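Local coordinates for chitinase (Paenibacillus sp. FPU-7, PDB 5GZT), which probably catalyses random endo-hydrolysis of the beta-1,4 linkages between N-acetylglucosamine units in chitin and chitodextrins, at residues 792-797 with 1112-1117; 962-967 with 1107-1112. One frame throughout, in Å; residues are numbered along the deposited sequence.

Contact 1 (792-797 with 1112-1117); sequences NYAFAR and MFWDYS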
ATOM      1  N   ASN B 792     -45.017  24.575  -3.882  1.00 14.20           N
ATOM      2  CA  ASN B 792     -44.861  24.649  -5.317  1.00 15.52           C
ATOM      3  C   ASN B 792     -46.051  23.950  -6.035  1.00 17.19           C
ATOM      4  O   ASN B 792     -46.296  22.795  -5.783  1.00 17.15           O
ATOM      5  CB  ASN B 792     -43.573  23.957  -5.837  1.00 15.31           C
ATOM      6  CG  ASN B 792     -42.303  24.796  -5.658  1.00 14.15           C
ATOM      7  OD1 ASN B 792     -42.338  25.939  -5.216  1.00 17.54           O
ATOM      8  ND2 ASN B 792     -41.166  24.158  -5.862  1.00 13.38           N
ATOM      9  N   TYR B 793     -46.784  24.635  -6.906  1.00 16.42           N
ATOM     10  CA  TYR B 793     -47.880  24.016  -7.669  1.00 16.09           C
ATOM     11  C   TYR B 793     -47.337  23.424  -8.938  1.00 16.35           C
ATOM     12  O   TYR B 793     -46.812  24.148  -9.765  1.00 16.06           O
ATOM     13  CB  TYR B 793     -48.961  25.054  -7.990  1.00 16.09           C
ATOM     14  CG  TYR B 793     -50.171  24.494  -8.649  1.00 16.97           C
ATOM     15  CD1 TYR B 793     -51.155  23.812  -7.914  1.00 17.18           C
ATOM     16  CD2 TYR B 793     -50.328  24.587 -10.025  1.00 19.51           C
ATOM     17  CE1 TYR B 793     -52.308  23.287  -8.538  1.00 19.27           C
ATOM     18  CE2 TYR B 793     -51.490  24.059 -10.672  1.00 20.57           C
ATOM     19  CZ  TYR B 793     -52.464  23.418  -9.926  1.00 19.52           C
ATOM     20  OH  TYR B 793     -53.562  22.963 -10.586  1.00 22.11           O
ATOM     21  N   ALA B 794     -47.371  22.083  -9.055  1.00 15.23           N
ATOM     22  CA  ALA B 794     -46.900  21.340 -10.201  1.00 16.24           C
ATOM     23  C   ALA B 794     -48.100  21.039 -11.141  1.00 20.30           C
ATOM     24  O   ALA B 794     -49.054  20.470 -10.669  1.00 21.57           O
ATOM     25  CB  ALA B 794     -46.348  20.036  -9.679  1.00 19.01           C
ATOM     26  N   PHE B 795     -48.161  21.501 -12.390  1.00 19.26           N
ATOM     27  CA  PHE B 795     -47.179  22.383 -12.990  1.00 17.40           C
ATOM     28  C   PHE B 795     -47.921  23.281 -13.961  1.00 18.20           C
ATOM     29  O   PHE B 795     -49.055  22.990 -14.340  1.00 19.60           O
ATOM     30  CB  PHE B 795     -46.156  21.653 -13.778  1.00 18.64           C
ATOM     31  CG  PHE B 795     -45.235  20.743 -13.017  1.00 20.31           C
ATOM     32  CD1 PHE B 795     -44.093  21.244 -12.439  1.00 19.88           C
ATOM     33  CD2 PHE B 795     -45.381  19.338 -13.106  1.00 18.60           C
ATOM     34  CE1 PHE B 795     -43.192  20.399 -11.770  1.00 20.46           C
ATOM     35  CE2 PHE B 795     -44.479  18.493 -12.475  1.00 20.53           C
ATOM     36  CZ  PHE B 795     -43.362  19.019 -11.791  1.00 22.67           C
ATOM     37  N   ALA B 796     -47.270  24.391 -14.345  1.00 17.04           N
ATOM     38  CA  ALA B 796     -47.562  25.096 -15.586  1.00 15.89           C
ATOM     39  C   ALA B 796     -46.598  24.592 -16.660  1.00 15.21           C
ATOM     40  O   ALA B 796     -45.587  23.980 -16.349  1.00 16.79           O
ATOM     41  CB  ALA B 796     -47.436  26.577 -15.400  1.00 16.43           C
ATOM     42  N   ARG B 797     -46.922  24.793 -17.904  1.00 13.46           N
ATOM     43  CA  ARG B 797     -46.141  24.249 -19.029  1.00 15.78           C
ATOM     44  C   ARG B 797     -45.914  25.323 -20.011  1.00 15.69           C
ATOM     45  O   ARG B 797     -46.421  26.461 -19.822  1.00 17.66           O
ATOM     46  CB  ARG B 797     -46.879  23.065 -19.687  1.00 17.03           C
ATOM     47  CG  ARG B 797     -47.016  21.864 -18.732  1.00 17.79           C
ATOM     48  CD  ARG B 797     -45.685  21.178 -18.764  1.00 19.55           C
ATOM     49  NE  ARG B 797     -45.352  20.398 -17.601  1.00 20.95           N
ATOM     50  CZ  ARG B 797     -45.408  19.070 -17.486  1.00 21.78           C
ATOM     51  NH1 ARG B 797     -45.996  18.292 -18.388  1.00 21.67           N
ATOM     52  NH2 ARG B 797     -44.920  18.521 -16.403  1.00 24.09           N
ATOM     53  N   MET B1112     -37.762  20.399   1.346  1.00 14.12           N
ATOM     54  CA  MET B1112     -38.769  20.289   0.406  1.00 17.72           C
ATOM     55  C   MET B1112     -39.157  18.837   0.273  1.00 18.72           C
ATOM     56  O   MET B1112     -38.309  17.922   0.488  1.00 17.92           O
ATOM     57  CB  MET B1112     -38.085  20.725  -0.882  1.00 23.12           C
ATOM     58  CG  MET B1112     -38.621  20.305  -2.147  1.00 26.92           C
ATOM     59  SD  MET B1112     -38.316  18.752  -2.928  1.00 21.76           S
ATOM     60  CE  MET B1112     -36.777  18.766  -3.795  1.00 24.47           C
ATOM     61  N   PHE B1113     -40.382  18.554  -0.162  1.00 17.77           N
ATOM     62  CA  PHE B1113     -40.669  17.182  -0.516  1.00 18.77           C
ATOM     63  C   PHE B1113     -41.598  17.086  -1.720  1.00 19.19           C
ATOM     64  O   PHE B1113     -42.360  18.008  -1.955  1.00 16.36           O
ATOM     65  CB  PHE B1113     -41.294  16.425   0.678  1.00 16.84           C
ATOM     66  CG  PHE B1113     -42.563  17.053   1.156  1.00 16.96           C
ATOM     67  CD1 PHE B1113     -42.556  18.044   2.094  1.00 17.62           C
ATOM     68  CD2 PHE B1113     -43.775  16.674   0.629  1.00 18.91           C
ATOM     69  CE1 PHE B1113     -43.730  18.666   2.477  1.00 19.77           C
ATOM     70  CE2 PHE B1113     -44.954  17.306   1.020  1.00 16.39           C
ATOM     71  CZ  PHE B1113     -44.942  18.278   1.930  1.00 18.20           C
ATOM     72  N   TRP B1114     -41.494  15.952  -2.407  1.00 16.63           N
ATOM     73  CA  TRP B1114     -42.370  15.545  -3.479  1.00 19.34           C
ATOM     74  C   TRP B1114     -43.096  14.251  -3.049  1.00 21.14           C
ATOM     75  O   TRP B1114     -42.389  13.257  -2.817  1.00 22.55           O
ATOM     76  CB  TRP B1114     -41.557  15.286  -4.730  1.00 19.70           C
ATOM     77  CG  TRP B1114     -42.380  14.827  -5.887  1.00 21.55           C
ATOM     78  CD1 TRP B1114     -42.965  13.565  -6.038  1.00 25.65           C
ATOM     79  CD2 TRP B1114     -42.825  15.600  -7.022  1.00 24.00           C
ATOM     80  NE1 TRP B1114     -43.741  13.536  -7.179  1.00 27.95           N
ATOM     81  CE2 TRP B1114     -43.639  14.742  -7.823  1.00 24.50           C
ATOM     82  CE3 TRP B1114     -42.566  16.904  -7.473  1.00 26.04           C
ATOM     83  CZ2 TRP B1114     -44.188  15.143  -8.996  1.00 24.52           C
ATOM     84  CZ3 TRP B1114     -43.169  17.341  -8.658  1.00 24.75           C
ATOM     85  CH2 TRP B1114     -43.941  16.460  -9.411  1.00 29.11           C
ATOM     86  N   ASP B1115     -44.428  14.196  -2.976  1.00 20.26           N
ATOM     87  CA  ASP B1115     -45.357  15.298  -3.081  1.00 22.11           C
ATOM     88  C   ASP B1115     -46.441  15.100  -2.072  1.00 23.03           C
ATOM     89  O   ASP B1115     -46.505  14.028  -1.409  1.00 25.04           O
ATOM     90  CB  ASP B1115     -45.867  15.608  -4.493  1.00 21.73           C
ATOM     91  CG  ASP B1115     -47.051  14.725  -4.975  1.00 26.45           C
ATOM     92  OD1 ASP B1115     -47.864  14.197  -4.160  1.00 23.77           O
ATOM     93  OD2 ASP B1115     -47.135  14.630  -6.232  1.00 23.34           O
ATOM     94  N   TYR B1116     -47.222  16.150  -1.886  1.00 22.51           N
ATOM     95  CA  TYR B1116     -48.186  16.212  -0.802  1.00 25.13           C
ATOM     96  C   TYR B1116     -49.219  15.045  -0.866  1.00 27.44           C
ATOM     97  O   TYR B1116     -49.682  14.604   0.168  1.00 29.76           O
ATOM     98  CB  TYR B1116     -48.947  17.517  -0.807  1.00 22.66           C
ATOM     99  CG  TYR B1116     -49.394  17.910   0.583  1.00 25.78           C
ATOM    100  CD1 TYR B1116     -50.561  17.370   1.180  1.00 27.62           C
ATOM    101  CD2 TYR B1116     -48.626  18.751   1.335  1.00 25.68           C
ATOM    102  CE1 TYR B1116     -50.941  17.728   2.497  1.00 28.56           C
ATOM    103  CE2 TYR B1116     -48.978  19.086   2.607  1.00 25.81           C
ATOM    104  CZ  TYR B1116     -50.117  18.556   3.213  1.00 29.52           C
ATOM    105  OH  TYR B1116     -50.385  18.993   4.483  1.00 31.69           O
ATOM    106  N   SER B1117     -49.568  14.580  -2.077  1.00 26.64           N
ATOM    107  CA  SER B1117     -50.648  13.598  -2.252  1.00 26.41           C
ATOM    108  C   SER B1117     -50.215  12.188  -1.818  1.00 32.54           C
ATOM    109  O   SER B1117     -51.080  11.307  -1.667  1.00 28.69           O
ATOM    110  CB  SER B1117     -51.083  13.568  -3.703  1.00 24.26           C
ATOM    111  OG  SER B1117     -50.045  12.992  -4.518  1.00 24.07           O
TER
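Phe795 and Trp1114 meet inside the second family 18 TIM barrel of the chain, where strands 790-799 and 1110-1114 flank strand 765-771, one on either side of it. The backbones stay well apart, Ala794 CA lying 9.5 Å from Asp1115 CA, and aromatic side chains bridge the gap. Trp1114 holds its side chain extended, CG trans to the main-chain nitrogen (chi1 179°), which carries the indole across to Phe795 and presents the CZ3-CH2 side of its six-membered ring. Trp1114 CH2 touches Phe795 CZ at 3.5 Å, and Phe795 CZ is also 3.6 Å from Trp1114 CZ3. The phenyl thus comes to the indole's edge, near its plane. The planes are tilted by 30° and slid apart, with centroids 5.8 Å from each other, so the rings hardly overlap. Ala794 adds a looser apolar touch, its CB 4.3 Å from Trp1114 CZ3, while also sitting over the centre of one face of the Phe795 ring. A cis peptide bond precedes Phe795 and another precedes Asp1115. Asp1115 CB lies over the rim of one indole face, and its carboxylate serves the following turn: Asp1115 OD1 accepts from Ser1117 N at 2.7 Å in an Asx turn, and Ser1117 OG meets the syn lone pair of Asp1115 OD1. Tyr769 and Tyr970 also pack against Trp1114. A cis-linked tryptophan closing the eighth barrel strand is a hallmark of family 18 chitinases, where it forms the floor of the −1 sugar subsite; Trp1114 probably does the same.

Contact 2 (962-967 with 1107-1112); sequences LDYMSV and GLRGVM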
ATOM      1  N   LEU B 962     -31.537  33.514  -7.362  1.00 11.74           N
ATOM      2  CA  LEU B 962     -32.428  32.560  -6.799  1.00 12.46           C
ATOM      3  C   LEU B 962     -32.653  32.733  -5.320  1.00 13.93           C
ATOM      4  O   LEU B 962     -31.723  33.036  -4.575  1.00 16.21           O
ATOM      5  CB  LEU B 962     -31.920  31.126  -7.010  1.00 13.12           C
ATOM      6  CG  LEU B 962     -31.825  30.782  -8.535  1.00 13.76           C
ATOM      7  CD1 LEU B 962     -31.266  29.387  -8.670  1.00 14.27           C
ATOM      8  CD2 LEU B 962     -33.138  30.885  -9.236  1.00 13.45           C
ATOM      9  N   ASP B 963     -33.880  32.563  -4.843  1.00 12.82           N
ATOM     10  CA  ASP B 963     -34.104  32.461  -3.429  1.00 13.76           C
ATOM     11  C   ASP B 963     -33.534  31.149  -2.868  1.00 14.06           C
ATOM     12  O   ASP B 963     -33.017  31.121  -1.796  1.00 14.46           O
ATOM     13  CB  ASP B 963     -35.590  32.599  -3.123  1.00 15.10           C
ATOM     14  CG  ASP B 963     -36.070  34.000  -3.364  1.00 16.86           C
ATOM     15  OD1 ASP B 963     -36.290  34.347  -4.527  1.00 17.58           O
ATOM     16  OD2 ASP B 963     -36.137  34.794  -2.415  1.00 18.59           O
ATOM     17  N   TYR B 964     -33.633  30.064  -3.613  1.00 12.35           N
ATOM     18  CA  TYR B 964     -33.056  28.788  -3.218  1.00 12.44           C
ATOM     19  C   TYR B 964     -33.144  27.892  -4.445  1.00 12.58           C
ATOM     20  O   TYR B 964     -33.907  28.211  -5.435  1.00 10.80           O
ATOM     21  CB  TYR B 964     -33.808  28.157  -1.977  1.00 13.16           C
ATOM     22  CG  TYR B 964     -35.326  28.310  -2.100  1.00 12.84           C
ATOM     23  CD1 TYR B 964     -36.069  27.373  -2.745  1.00 13.07           C
ATOM     24  CD2 TYR B 964     -35.978  29.405  -1.643  1.00 12.56           C
ATOM     25  CE1 TYR B 964     -37.426  27.557  -2.966  1.00 12.83           C
ATOM     26  CE2 TYR B 964     -37.348  29.539  -1.790  1.00 11.56           C
ATOM     27  CZ  TYR B 964     -38.062  28.638  -2.456  1.00 11.74           C
ATOM     28  OH  TYR B 964     -39.444  28.773  -2.702  1.00 13.59           O
ATOM     29  N   MET B 965     -32.444  26.758  -4.364  1.00 12.19           N
ATOM     30  CA  MET B 965     -32.536  25.616  -5.298  1.00 14.52           C
ATOM     31  C   MET B 965     -33.147  24.478  -4.514  1.00 14.85           C
ATOM     32  O   MET B 965     -32.595  24.155  -3.460  1.00 15.89           O
ATOM     33  CB  MET B 965     -31.134  25.196  -5.762  1.00 15.03           C
ATOM     34  CG  MET B 965     -30.382  26.341  -6.395  1.00 18.36           C
ATOM     35  SD  MET B 965     -28.766  25.709  -6.829  1.00 17.44           S
ATOM     36  CE  MET B 965     -28.057  27.213  -7.459  1.00 17.73           C
ATOM     37  N   SER B 966     -34.243  23.885  -4.984  1.00 12.96           N
ATOM     38  CA  SER B 966     -34.853  22.723  -4.355  1.00 15.60           C
ATOM     39  C   SER B 966     -34.155  21.525  -4.953  1.00 17.98           C
ATOM     40  O   SER B 966     -34.394  21.201  -6.145  1.00 16.16           O
ATOM     41  CB  SER B 966     -36.367  22.697  -4.602  1.00 17.86           C
ATOM     42  OG  SER B 966     -37.031  23.752  -3.906  1.00 15.46           O
ATOM     43  N   VAL B 967     -33.154  20.948  -4.231  1.00 15.73           N
ATOM     44  CA  VAL B 967     -32.328  19.950  -4.828  1.00 14.81           C
ATOM     45  C   VAL B 967     -33.036  18.589  -4.627  1.00 15.91           C
ATOM     46  O   VAL B 967     -33.453  18.196  -3.496  1.00 16.56           O
ATOM     47  CB  VAL B 967     -30.908  19.876  -4.208  1.00 15.30           C
ATOM     48  CG1 VAL B 967     -29.981  18.909  -4.987  1.00 15.05           C
ATOM     49  CG2 VAL B 967     -30.312  21.252  -4.171  1.00 14.83           C
ATOM     50  N   GLY B1107     -26.910  24.610   7.829  1.00 18.35           N
ATOM     51  CA  GLY B1107     -27.223  25.990   7.425  1.00 17.22           C
ATOM     52  C   GLY B1107     -27.955  26.085   6.110  1.00 14.86           C
ATOM     53  O   GLY B1107     -27.851  27.092   5.419  1.00 16.63           O
ATOM     54  N   LEU B1108     -28.710  25.079   5.796  1.00 14.31           N
ATOM     55  CA  LEU B1108     -29.519  25.068   4.592  1.00 14.87           C
ATOM     56  C   LEU B1108     -30.762  25.971   4.725  1.00 16.40           C
ATOM     57  O   LEU B1108     -31.170  26.358   5.847  1.00 14.79           O
ATOM     58  CB  LEU B1108     -29.894  23.688   4.122  1.00 15.42           C
ATOM     59  CG  LEU B1108     -28.783  22.646   4.031  1.00 14.46           C
ATOM     60  CD1 LEU B1108     -29.351  21.376   3.462  1.00 16.16           C
ATOM     61  CD2 LEU B1108     -27.580  23.119   3.235  1.00 14.29           C
ATOM     62  N   ARG B1109     -31.324  26.350   3.569  1.00 16.11           N
ATOM     63  CA  ARG B1109     -32.536  27.184   3.617  1.00 15.90           C
ATOM     64  C   ARG B1109     -33.705  26.400   4.242  1.00 14.55           C
ATOM     65  O   ARG B1109     -34.515  26.998   4.918  1.00 16.06           O
ATOM     66  CB  ARG B1109     -32.956  27.730   2.266  1.00 15.94           C
ATOM     67  CG  ARG B1109     -34.068  28.762   2.314  1.00 16.82           C
ATOM     68  CD  ARG B1109     -33.545  30.035   2.899  1.00 16.86           C
ATOM     69  NE  ARG B1109     -34.559  31.000   3.327  1.00 21.05           N
ATOM     70  CZ  ARG B1109     -35.178  31.051   4.492  1.00 21.92           C
ATOM     71  NH1 ARG B1109     -34.994  30.103   5.433  1.00 22.69           N
ATOM     72  NH2 ARG B1109     -36.011  32.057   4.744  1.00 19.96           N
ATOM     73  N   GLY B1110     -33.798  25.114   3.963  1.00 14.07           N
ATOM     74  CA  GLY B1110     -34.902  24.313   4.468  1.00 13.60           C
ATOM     75  C   GLY B1110     -35.012  22.966   3.828  1.00 14.29           C
ATOM     76  O   GLY B1110     -33.996  22.446   3.316  1.00 16.42           O
ATOM     77  N   VAL B1111     -36.234  22.433   3.801  1.00 13.04           N
ATOM     78  CA  VAL B1111     -36.528  21.147   3.306  1.00 13.23           C
ATOM     79  C   VAL B1111     -37.727  21.277   2.363  1.00 14.35           C
ATOM     80  O   VAL B1111     -38.615  22.045   2.652  1.00 14.38           O
ATOM     81  CB  VAL B1111     -36.974  20.183   4.474  1.00 15.59           C
ATOM     82  CG1 VAL B1111     -37.272  18.811   3.921  1.00 17.47           C
ATOM     83  CG2 VAL B1111     -35.867  20.139   5.573  1.00 17.88           C
ATOM     84  N   MET B1112     -37.762  20.399   1.346  1.00 14.12           N
ATOM     85  CA  MET B1112     -38.769  20.289   0.406  1.00 17.72           C
ATOM     86  C   MET B1112     -39.157  18.837   0.273  1.00 18.72           C
ATOM     87  O   MET B1112     -38.309  17.922   0.488  1.00 17.92           O
ATOM     88  CB  MET B1112     -38.085  20.725  -0.882  1.00 23.12           C
ATOM     89  CG  MET B1112     -38.621  20.305  -2.147  1.00 26.92           C
ATOM     90  SD  MET B1112     -38.316  18.752  -2.928  1.00 21.76           S
ATOM     91  CE  MET B1112     -36.777  18.766  -3.795  1.00 24.47           C
TER
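Strands 964-967 and 1110-1114 are not paired to each other: Ser966 CA is 6.6 Å from Met1112 CA, the touching parts of the two chains run 46° apart in direction, and Met1112 packs on both backbone and side chain of 964-967. Met1112 has the largest share of the contact. Bent at both chi2 (-83°) and chi3 (-82°), its side chain curls round so that the terminal methyl, not the sulfur, reaches the other strand. Met1112 CE rests 3.4 Å from the carbonyl oxygen of Val967 and 4.0 Å from Ser966 CB. Farther back along the same side chain, Met1112 CG lies 4.1 Å from Ser966 CB, so the serine methylene is met by two carbons of the methionine. The link is van der Waals packing of a bent thioether chain against backbone and a small side chain. A second, lighter touch joins Tyr964 to Arg1109, in the turn leading into strand 1110-1114: Tyr964 CB, with the near side of its ring, lies against Arg1109 CG, the CB to CG distance being 4.3 Å. Their polar ends have other partners, Tyr964 OH bonding Glu938 OE1 and Arg1109 NH1 donating to the carbonyl oxygen of Gly763. Gly1107, at positive phi in a Schellman motif, ends helix 1093-1106 and starts that short turn. Strand 1015-1020 pairs in parallel with both strands of the contact and lies between them in the barrel wall; Tyr964 and Met1112 both touch its Val1016, and both also reach Leu767 on strand 765-771.

The segments of contacts 1 and 2 overlap at Met1112, which packs in contact 2, while Trp1114, two residues on, carries contact 1; their centres lie about 15 Å apart. Contact 2 uses Arg1109, just before the last barrel strand, 1110-1114, and Met1112, in its middle, whereas contact 1 uses its far end, where Trp1114 turns toward 792-797. Tyr970 packs against both Met1112 and Trp1114, joining the two regions. In family 18 enzymes the substrate cleft opens at the C-terminal ends of the barrel strands, so contact 1 probably borders it and contact 2 lies deeper. The sodium ion, held at Glu44, Thr50, Phe52 and Ser72, belongs to the N-terminal beta-helical part and not to this barrel.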